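PDB 3LNL: GTP cyclohydrolase 1 type 2 homolog from Staphylococcus aureus subsp. aureus, which is of unknown function but binds two zinc ions in a dinuclear centre and assembles into a toroid-shaped hexamer capped by PII-like domains. Local coordinates for residues I66-L71 and N104-P109; M115-K118 and N124-I127; N329-Y334 and T361-P366. The protein carries 2 engineered substitutions. One frame throughout, in Å; residues are numbered along the deposited sequence.

Interaction 1: I66-L71 and N104-P109; sequences ISHHPL and NLDVNP. With ZN (zinc ion), chain G; ZN (zinc ion), chain F.
H68 turns its CG away from its backbone N (chi1 -177°), which places the imidazole where NE2 meets the zinc that D106 also binds. D106 makes the other choice, CG lying opposite its carbonyl carbon (chi1 -73°), and its carboxylate meets the ring at that ion. NE2 of H68 binds the zinc at 2.2 Å. D106 is bidentate, OD1 at 2.2 Å and OD2 at 2.3 Å from the same ion, and its carboxylate plane stands 82° from the imidazole plane. The two side chains make no hydrogen bond to each other; the metal joins them. Two waters and E333 complete six ligand atoms. H69, next in sequence, takes the second zinc through NE2 at 2.2 Å, and one water bridges the two ions. Unlike H68, H69 has its CG anti to the carbonyl carbon; the two rings leave successive residues in different directions, and each ends at its own zinc.

Second-shell bonds fix both rings: ND1 of H68 is held by the backbone O of M101 and ND1 of H69 by D48, so each ring offers NE2 to its zinc. Histidine suits the place because it has one nitrogen for the metal and another for the protein. S67 OG donates to H69 O at 2.6 Å from above the carbonyl plane, tying the turn after the strand. L105 adds an apolar wall, its CD2 4.0 Å from H68 ND1.

The dinuclear site, built from histidines and carboxylates, is consistent with membership of the NIF3 family. The histidine pair follows strand 64-67, which is flanked by strands 43-46 and 97-100. D106 closes helix 103-106, touching strand 240-253 through L242, while M336 of helix 336-350 packs on both H68 and L105.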
loop_
_atom_site.group_PDB
_atom_site.type_symbol
_atom_site.label_atom_id
_atom_site.label_comp_id
_atom_site.label_asym_id
_atom_site.label_seq_id
_atom_site.Cartn_x
_atom_site.Cartn_y
_atom_site.Cartn_z
ATOM N N ILE B 66 7.266 2.461 36.561
ATOM C CA ILE B 66 6.767 3.242 35.447
ATOM C C ILE B 66 7.961 3.745 34.593
ATOM O O ILE B 66 8.779 4.553 35.056
ATOM C CB ILE B 66 5.969 4.471 35.903
ATOM C CG1 ILE B 66 4.787 4.084 36.783
ATOM C CG2 ILE B 66 5.429 5.229 34.601
ATOM C CD1 ILE B 66 4.030 5.279 37.394
ATOM N N SER B 67 8.051 3.271 33.355
ATOM C CA SER B 67 9.107 3.685 32.463
ATOM C C SER B 67 8.529 4.599 31.394
ATOM O O SER B 67 7.316 4.615 31.176
ATOM C CB SER B 67 9.803 2.463 31.813
ATOM O OG SER B 67 8.946 1.826 30.848
ATOM N N HIS B 68 9.403 5.384 30.763
ATOM C CA HIS B 68 9.021 6.144 29.600
ATOM C C HIS B 68 8.993 5.220 28.378
ATOM O O HIS B 68 7.963 5.067 27.723
ATOM C CB HIS B 68 9.975 7.306 29.362
ATOM C CG HIS B 68 9.598 8.172 28.210
ATOM N ND1 HIS B 68 8.308 8.592 27.983
ATOM C CD2 HIS B 68 10.342 8.700 27.213
ATOM C CE1 HIS B 68 8.290 9.392 26.931
ATOM N NE2 HIS B 68 9.488 9.381 26.369
ATOM N N HIS B 69 10.101 4.548 28.117
ATOM C CA HIS B 69 10.195 3.702 26.953
ATOM C C HIS B 69 9.503 2.364 27.245
ATOM O O HIS B 69 9.710 1.782 28.316
ATOM C CB HIS B 69 11.625 3.475 26.548
ATOM C CG HIS B 69 12.302 4.701 26.005
ATOM N ND1 HIS B 69 13.661 4.907 26.123
ATOM C CD2 HIS B 69 11.811 5.780 25.364
ATOM C CE1 HIS B 69 13.975 6.059 25.557
ATOM N NE2 HIS B 69 12.887 6.573 25.015
ATOM N N PRO B 70 8.729 1.860 26.297
ATOM C CA PRO B 70 8.011 0.605 26.513
ATOM C C PRO B 70 8.973 -0.573 26.341
ATOM O O PRO B 70 9.616 -0.740 25.312
ATOM C CB PRO B 70 6.911 0.640 25.427
ATOM C CG PRO B 70 7.428 1.514 24.393
ATOM C CD PRO B 70 8.339 2.497 25.037
ATOM N N LEU B 71 9.072 -1.419 27.356
ATOM C CA LEU B 71 9.986 -2.536 27.311
ATOM C C LEU B 71 9.538 -3.512 26.219
ATOM O O LEU B 71 10.373 -4.195 25.609
ATOM C CB LEU B 71 9.997 -3.233 28.658
ATOM C CG LEU B 71 10.901 -4.443 28.874
ATOM C CD1 LEU B 71 12.404 -4.054 28.654
ATOM C CD2 LEU B 71 10.666 -5.063 30.246
ATOM N N ASN B 104 2.370 9.502 25.229
ATOM C CA ASN B 104 1.504 10.349 26.082
ATOM C C ASN B 104 2.264 11.320 26.992
ATOM O O ASN B 104 1.856 12.467 27.189
ATOM C CB ASN B 104 0.391 9.566 26.848
ATOM C CG ASN B 104 0.926 8.417 27.674
ATOM O OD1 ASN B 104 1.876 7.713 27.265
ATOM N ND2 ASN B 104 0.340 8.233 28.877
ATOM N N LEU B 105 3.404 10.899 27.503
ATOM C CA LEU B 105 4.221 11.806 28.309
ATOM C C LEU B 105 5.049 12.764 27.450
ATOM O O LEU B 105 5.326 13.866 27.901
ATOM C CB LEU B 105 5.120 11.000 29.254
ATOM C CG LEU B 105 5.765 11.769 30.395
ATOM C CD1 LEU B 105 4.726 12.175 31.463
ATOM C CD2 LEU B 105 6.890 10.840 30.967
ATOM N N ASP B 106 5.430 12.358 26.226
ATOM C CA ASP B 106 6.127 13.261 25.280
ATOM C C ASP B 106 5.270 14.453 24.881
ATOM O O ASP B 106 5.812 15.522 24.588
ATOM C CB ASP B 106 6.611 12.529 24.008
ATOM C CG ASP B 106 7.818 11.635 24.282
ATOM O OD1 ASP B 106 8.763 12.176 24.928
ATOM O OD2 ASP B 106 7.821 10.431 23.858
ATOM N N VAL B 107 3.947 14.272 24.870
ATOM C CA VAL B 107 3.044 15.299 24.383
ATOM C C VAL B 107 2.262 16.023 25.481
ATOM O O VAL B 107 1.482 16.943 25.219
ATOM C CB VAL B 107 2.053 14.749 23.355
ATOM C CG1 VAL B 107 2.803 14.047 22.164
ATOM C CG2 VAL B 107 0.959 13.854 24.042
ATOM N N ASN B 108 2.519 15.667 26.725
ATOM C CA ASN B 108 1.789 16.244 27.842
ATOM C C ASN B 108 2.310 17.649 28.200
ATOM O O ASN B 108 3.539 17.857 28.244
ATOM C CB ASN B 108 1.965 15.343 29.038
ATOM C CG ASN B 108 1.004 15.676 30.131
ATOM O OD1 ASN B 108 1.331 16.454 31.043
ATOM N ND2 ASN B 108 -0.220 15.117 30.029
ATOM N N PRO B 109 1.398 18.591 28.516
ATOM C CA PRO B 109 1.862 19.927 28.940
ATOM C C PRO B 109 2.827 19.924 30.110
ATOM O O PRO B 109 3.578 20.878 30.260
ATOM C CB PRO B 109 0.579 20.655 29.362
ATOM C CG PRO B 109 -0.595 19.844 28.795
ATOM C CD PRO B 109 -0.067 18.423 28.675
HETATM ZN ZN ZN G . 10.045 10.439 24.501
HETATM ZN ZN ZN F . 12.611 8.219 23.540
HETATM O O HOH W 1 12.149 6.524 22.145
HETATM O O HOH W 2 12.261 9.412 21.694
HETATM O O HOH W 3 10.482 8.582 23.652
HETATM O O HOH W 4 10.751 10.961 22.492
#

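Interaction 2: M115-K118 and N124-I127; sequences MLAK and NISI
I125 meets A117 and K118 where helix 112-119, after a short turn, hands over to strand 125-142. The result is a helix-turn-strand unit in which the strand's first side chain folds back onto the last turns of the helix; it belongs to the NIF3 fold and lies away from the zinc site.

N124 opens the segment at a corner of the chain, with a positive phi (52°). Asparagine tolerates this left-handed helical conformation better than most residues, and its amide ND2 is hydrogen-bonded to E247, on the adjacent strand 240-253. The corner sends the chain into a new direction, and I125 follows with its CB directed at the helix. Its CG1 branch lies opposite its carbonyl carbon (chi1 -58°) and runs on extended, carrying CD1 to the helix surface. CG1 and CG2 of I125 both face the A117 methyl, 3.8 and 3.9 Å from its CB. Alanine fits here because a small side chain lets the longer isoleucine come close to the helix. S126 takes no part in the contact and is exposed, which suits a serine; its backbone bonds to M245. I127 packs on V244 instead of the helix, reaching N108 and P109 with its CD1.

Strand 240-253 completes the surroundings: V244 touches A117 as well as I125 and I127, while I285 of strand 279-285 also touches A117. K118 bends at its second torsion (-68°), so that its CG, CD and CE methylenes cross the isoleucine tip at a slant. CD1 of I125 thus sits 4.0 Å from K118 CD and only 3.4 Å from A117 CB, the latter tighter than ordinary van der Waals contact.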
loop_
_atom_site.group_PDB
_atom_site.type_symbol
_atom_site.label_atom_id
_atom_site.label_comp_id
_atom_site.label_asym_id
_atom_site.label_seq_id
_atom_site.Cartn_x
_atom_site.Cartn_y
_atom_site.Cartn_z
ATOM N N MET B 115 9.674 19.317 30.962
ATOM C CA MET B 115 10.761 18.969 31.884
ATOM C C MET B 115 12.130 19.365 31.366
ATOM O O MET B 115 12.942 19.948 32.102
ATOM C CB MET B 115 10.761 17.469 32.170
ATOM C CG MET B 115 9.562 17.020 33.004
ATOM S SD MET B 115 9.447 15.261 32.936
ATOM C CE MET B 115 7.797 14.943 33.638
ATOM N N LEU B 116 12.390 19.065 30.106
ATOM C CA LEU B 116 13.633 19.490 29.468
ATOM C C LEU B 116 13.815 21.011 29.492
ATOM O O LEU B 116 14.846 21.512 29.919
ATOM C CB LEU B 116 13.725 18.936 28.034
ATOM C CG LEU B 116 14.103 17.457 27.984
ATOM C CD1 LEU B 116 13.823 16.911 26.553
ATOM C CD2 LEU B 116 15.589 17.214 28.447
ATOM N N ALA B 117 12.783 21.750 29.095
ATOM C CA ALA B 117 12.846 23.208 29.081
ATOM C C ALA B 117 13.112 23.794 30.467
ATOM O O ALA B 117 13.972 24.685 30.635
ATOM C CB ALA B 117 11.551 23.804 28.468
ATOM N N LYS B 118 12.441 23.245 31.461
ATOM C CA LYS B 118 12.628 23.658 32.851
ATOM C C LYS B 118 14.043 23.383 33.322
ATOM O O LYS B 118 14.666 24.255 33.880
ATOM C CB LYS B 118 11.590 22.972 33.764
ATOM C CG LYS B 118 10.177 23.575 33.667
ATOM C CD LYS B 118 10.140 24.990 34.255
ATOM C CE LYS B 118 8.718 25.541 34.427
ATOM N NZ LYS B 118 8.775 27.049 34.544
ATOM N N ASN B 124 8.786 31.108 29.275
ATOM C CA ASN B 124 7.701 31.229 28.296
ATOM C C ASN B 124 7.489 29.945 27.518
ATOM O O ASN B 124 7.464 29.942 26.303
ATOM C CB ASN B 124 7.953 32.443 27.362
ATOM C CG ASN B 124 7.921 33.770 28.133
ATOM O OD1 ASN B 124 7.208 33.896 29.125
ATOM N ND2 ASN B 124 8.707 34.743 27.692
ATOM N N ILE B 125 7.399 28.838 28.250
ATOM C CA ILE B 125 7.395 27.533 27.653
ATOM C C ILE B 125 5.972 27.187 27.209
ATOM O O ILE B 125 5.042 27.277 28.017
ATOM C CB ILE B 125 7.855 26.453 28.654
ATOM C CG1 ILE B 125 9.259 26.771 29.186
ATOM C CG2 ILE B 125 7.911 25.063 27.957
ATOM C CD1 ILE B 125 9.677 25.938 30.409
ATOM N N SER B 126 5.776 26.842 25.943
ATOM C CA SER B 126 4.490 26.292 25.547
ATOM C C SER B 126 4.588 25.145 24.567
ATOM O O SER B 126 5.537 25.048 23.779
ATOM C CB SER B 126 3.533 27.367 25.019
ATOM O OG SER B 126 4.013 27.973 23.898
ATOM N N ILE B 127 3.542 24.315 24.631
ATOM C CA ILE B 127 3.377 23.177 23.787
ATOM C C ILE B 127 3.299 23.648 22.344
ATOM O O ILE B 127 2.666 24.672 22.054
ATOM C CB ILE B 127 2.093 22.362 24.155
ATOM C CG1 ILE B 127 2.312 21.635 25.491
ATOM C CG2 ILE B 127 1.731 21.355 23.024
ATOM C CD1 ILE B 127 3.331 20.430 25.431
#

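Interaction 3: N329-Y334 and T361-P366; sequences NHYSEY and TINTDP. With ZN (zinc ion), chain F; ZN (zinc ion), chain G.
The hydroxyl of Y331 is held by the backbone N of T364 and by a water. T364 N donates to Y331 OH at 3.2 Å with an N-H...O angle of 153°, and the water, 2.8 Å from the same OH, also bonds T364 OG1 at 3.1 Å, bridging the two hydroxyls. N363 shapes the loop for this: its OD1 accepts from D365 N at 2.9 Å, in the carbonyl plane, forming an Asx turn, for which the short amide of asparagine is well suited.

The tyrosine ring is sandwiched. D365 CB stands 3.6 Å from the Y331 ring centroid, almost on the normal, a CH-pi contact; the D365 carboxylate, 17° from parallel to the ring, stacks over its inner end, with OD2 near CB and CG of Y331. Y334 CB covers the opposite face toward the rim. OD1 of D365 is bonded to F367 N, which probably tempers the charge beside the ring.

H330 and E333, in the same 3-10 turn, bind zinc, E333 bridging both ions. A tyrosine suits this surface position because it offers a flat face for packing and a hydroxyl for bonding: the contact joins the loop to the metal-binding turn by mixed apolar and polar chemistry, without ion pairs.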
loop_
_atom_site.group_PDB
_atom_site.type_symbol
_atom_site.label_atom_id
_atom_site.label_comp_id
_atom_site.label_asym_id
_atom_site.label_seq_id
_atom_site.Cartn_x
_atom_site.Cartn_y
_atom_site.Cartn_z
ATOM N N ASN B 329 21.494 14.390 22.843
ATOM C CA ASN B 329 21.385 12.937 22.961
ATOM C C ASN B 329 19.983 12.515 23.371
ATOM O O ASN B 329 19.241 13.261 24.042
ATOM C CB ASN B 329 22.489 12.363 23.866
ATOM C CG ASN B 329 23.898 12.784 23.405
ATOM O OD1 ASN B 329 24.190 12.764 22.204
ATOM N ND2 ASN B 329 24.718 13.274 24.342
ATOM N N HIS B 330 19.559 11.376 22.856
ATOM C CA HIS B 330 18.258 10.825 23.162
ATOM C C HIS B 330 18.209 10.548 24.663
ATOM O O HIS B 330 17.153 10.764 25.299
ATOM C CB HIS B 330 18.134 9.533 22.377
ATOM C CG HIS B 330 16.775 8.904 22.333
ATOM N ND1 HIS B 330 16.287 8.318 21.174
ATOM C CD2 HIS B 330 15.830 8.722 23.281
ATOM C CE1 HIS B 330 15.104 7.771 21.433
ATOM N NE2 HIS B 330 14.759 8.084 22.674
ATOM N N TYR B 331 19.347 10.082 25.219
ATOM C CA TYR B 331 19.423 9.796 26.633
ATOM C C TYR B 331 18.998 10.960 27.561
ATOM O O TYR B 331 18.585 10.710 28.709
ATOM C CB TYR B 331 20.805 9.244 27.052
ATOM C CG TYR B 331 20.798 8.751 28.475
ATOM C CD1 TYR B 331 20.067 7.616 28.811
ATOM C CD2 TYR B 331 21.394 9.480 29.483
ATOM C CE1 TYR B 331 19.939 7.194 30.127
ATOM C CE2 TYR B 331 21.310 9.060 30.815
ATOM C CZ TYR B 331 20.547 7.900 31.123
ATOM O OH TYR B 331 20.452 7.466 32.418
ATOM N N SER B 332 19.052 12.205 27.089
ATOM C CA SER B 332 18.574 13.314 27.869
ATOM C C SER B 332 17.091 13.267 28.237
ATOM O O SER B 332 16.693 13.972 29.144
ATOM C CB SER B 332 18.934 14.647 27.266
ATOM O OG SER B 332 20.331 14.870 27.329
ATOM N N GLU B 333 16.309 12.383 27.632
ATOM C CA GLU B 333 14.983 12.075 28.190
ATOM C C GLU B 333 15.003 11.541 29.632
ATOM O O GLU B 333 13.957 11.478 30.280
ATOM C CB GLU B 333 14.244 11.101 27.289
ATOM C CG GLU B 333 13.867 11.667 25.959
ATOM C CD GLU B 333 12.887 10.804 25.271
ATOM O OE1 GLU B 333 11.691 11.171 25.284
ATOM O OE2 GLU B 333 13.284 9.721 24.800
ATOM N N TYR B 334 16.189 11.201 30.160
ATOM C CA TYR B 334 16.276 10.696 31.553
ATOM C C TYR B 334 15.755 11.673 32.574
ATOM O O TYR B 334 15.462 11.276 33.695
ATOM C CB TYR B 334 17.728 10.309 31.951
ATOM C CG TYR B 334 18.543 11.523 32.326
ATOM C CD1 TYR B 334 18.543 11.972 33.621
ATOM C CD2 TYR B 334 19.275 12.255 31.366
ATOM C CE1 TYR B 334 19.240 13.117 34.007
ATOM C CE2 TYR B 334 20.034 13.404 31.753
ATOM C CZ TYR B 334 19.999 13.822 33.071
ATOM O OH TYR B 334 20.657 14.947 33.497
ATOM N N THR B 361 17.984 5.776 40.185
ATOM C CA THR B 361 19.261 6.459 40.142
ATOM C C THR B 361 20.211 5.838 39.129
ATOM O O THR B 361 21.293 6.362 38.904
ATOM C CB THR B 361 19.968 6.350 41.548
ATOM O OG1 THR B 361 20.186 4.946 41.867
ATOM C CG2 THR B 361 19.085 6.931 42.652
ATOM N N ILE B 362 19.846 4.712 38.532
ATOM C CA ILE B 362 20.770 4.035 37.635
ATOM C C ILE B 362 20.933 4.807 36.307
ATOM O O ILE B 362 19.965 5.138 35.662
ATOM C CB ILE B 362 20.326 2.594 37.421
ATOM C CG1 ILE B 362 20.461 1.848 38.778
ATOM C CG2 ILE B 362 21.223 1.886 36.310
ATOM C CD1 ILE B 362 19.749 0.635 38.813
ATOM N N ASN B 363 22.167 5.079 35.903
ATOM C CA ASN B 363 22.405 5.576 34.570
ATOM C C ASN B 363 22.330 4.410 33.582
ATOM O O ASN B 363 23.162 3.540 33.607
ATOM C CB ASN B 363 23.772 6.275 34.483
ATOM C CG ASN B 363 23.962 6.954 33.155
ATOM O OD1 ASN B 363 23.682 6.357 32.106
ATOM N ND2 ASN B 363 24.432 8.235 33.181
ATOM N N THR B 364 21.327 4.404 32.712
ATOM C CA THR B 364 21.013 3.278 31.878
ATOM C C THR B 364 21.423 3.642 30.433
ATOM O O THR B 364 20.990 3.013 29.523
ATOM C CB THR B 364 19.442 2.983 31.882
ATOM O OG1 THR B 364 18.730 4.170 31.556
ATOM C CG2 THR B 364 18.958 2.497 33.245
ATOM N N ASP B 365 22.235 4.689 30.235
ATOM C CA ASP B 365 22.642 5.086 28.900
ATOM C C ASP B 365 23.474 3.931 28.380
ATOM O O ASP B 365 24.411 3.538 29.049
ATOM C CB ASP B 365 23.485 6.348 28.891
ATOM C CG ASP B 365 23.663 6.933 27.478
ATOM O OD1 ASP B 365 23.446 6.216 26.474
ATOM O OD2 ASP B 365 24.065 8.110 27.357
ATOM N N PRO B 366 23.124 3.367 27.214
ATOM C CA PRO B 366 23.985 2.345 26.612
ATOM C C PRO B 366 25.381 2.867 26.168
ATOM O O PRO B 366 26.328 2.134 26.098
ATOM C CB PRO B 366 23.125 1.849 25.419
ATOM C CG PRO B 366 22.277 2.960 25.101
ATOM C CD PRO B 366 21.877 3.503 26.449
HETATM ZN ZN ZN F . 12.611 8.219 23.540
HETATM ZN ZN ZN G . 10.045 10.439 24.501
HETATM O O HOH W 5 17.948 6.615 33.235
HETATM O O HOH W 1 12.149 6.524 22.145
HETATM O O HOH W 2 12.261 9.412 21.694
HETATM O O HOH W 3 10.482 8.582 23.652
HETATM O O HOH W 4 10.751 10.961 22.492
#

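Overall arrangement
From the N terminus, interaction 1 comes first, bringing the end of strand 64-67 back to helix 103-106 across 32 intervening residues. Interaction 2 closes a much shorter turn, between helix 112-119 and the strand that leads toward the PII-like domain. After that domain, interaction 3 joins the loop before helix 336-350 to the one beyond strand 357-359, which edges the same sheet as 64-67. The three loops follow in series; none nests or crosses. In space they converge: interactions 1 and 3 share both zinc ions, uniting the N- and C-terminal NIF3 domains, while interaction 2 touches interaction 1 through I127 and interaction 3 through L116.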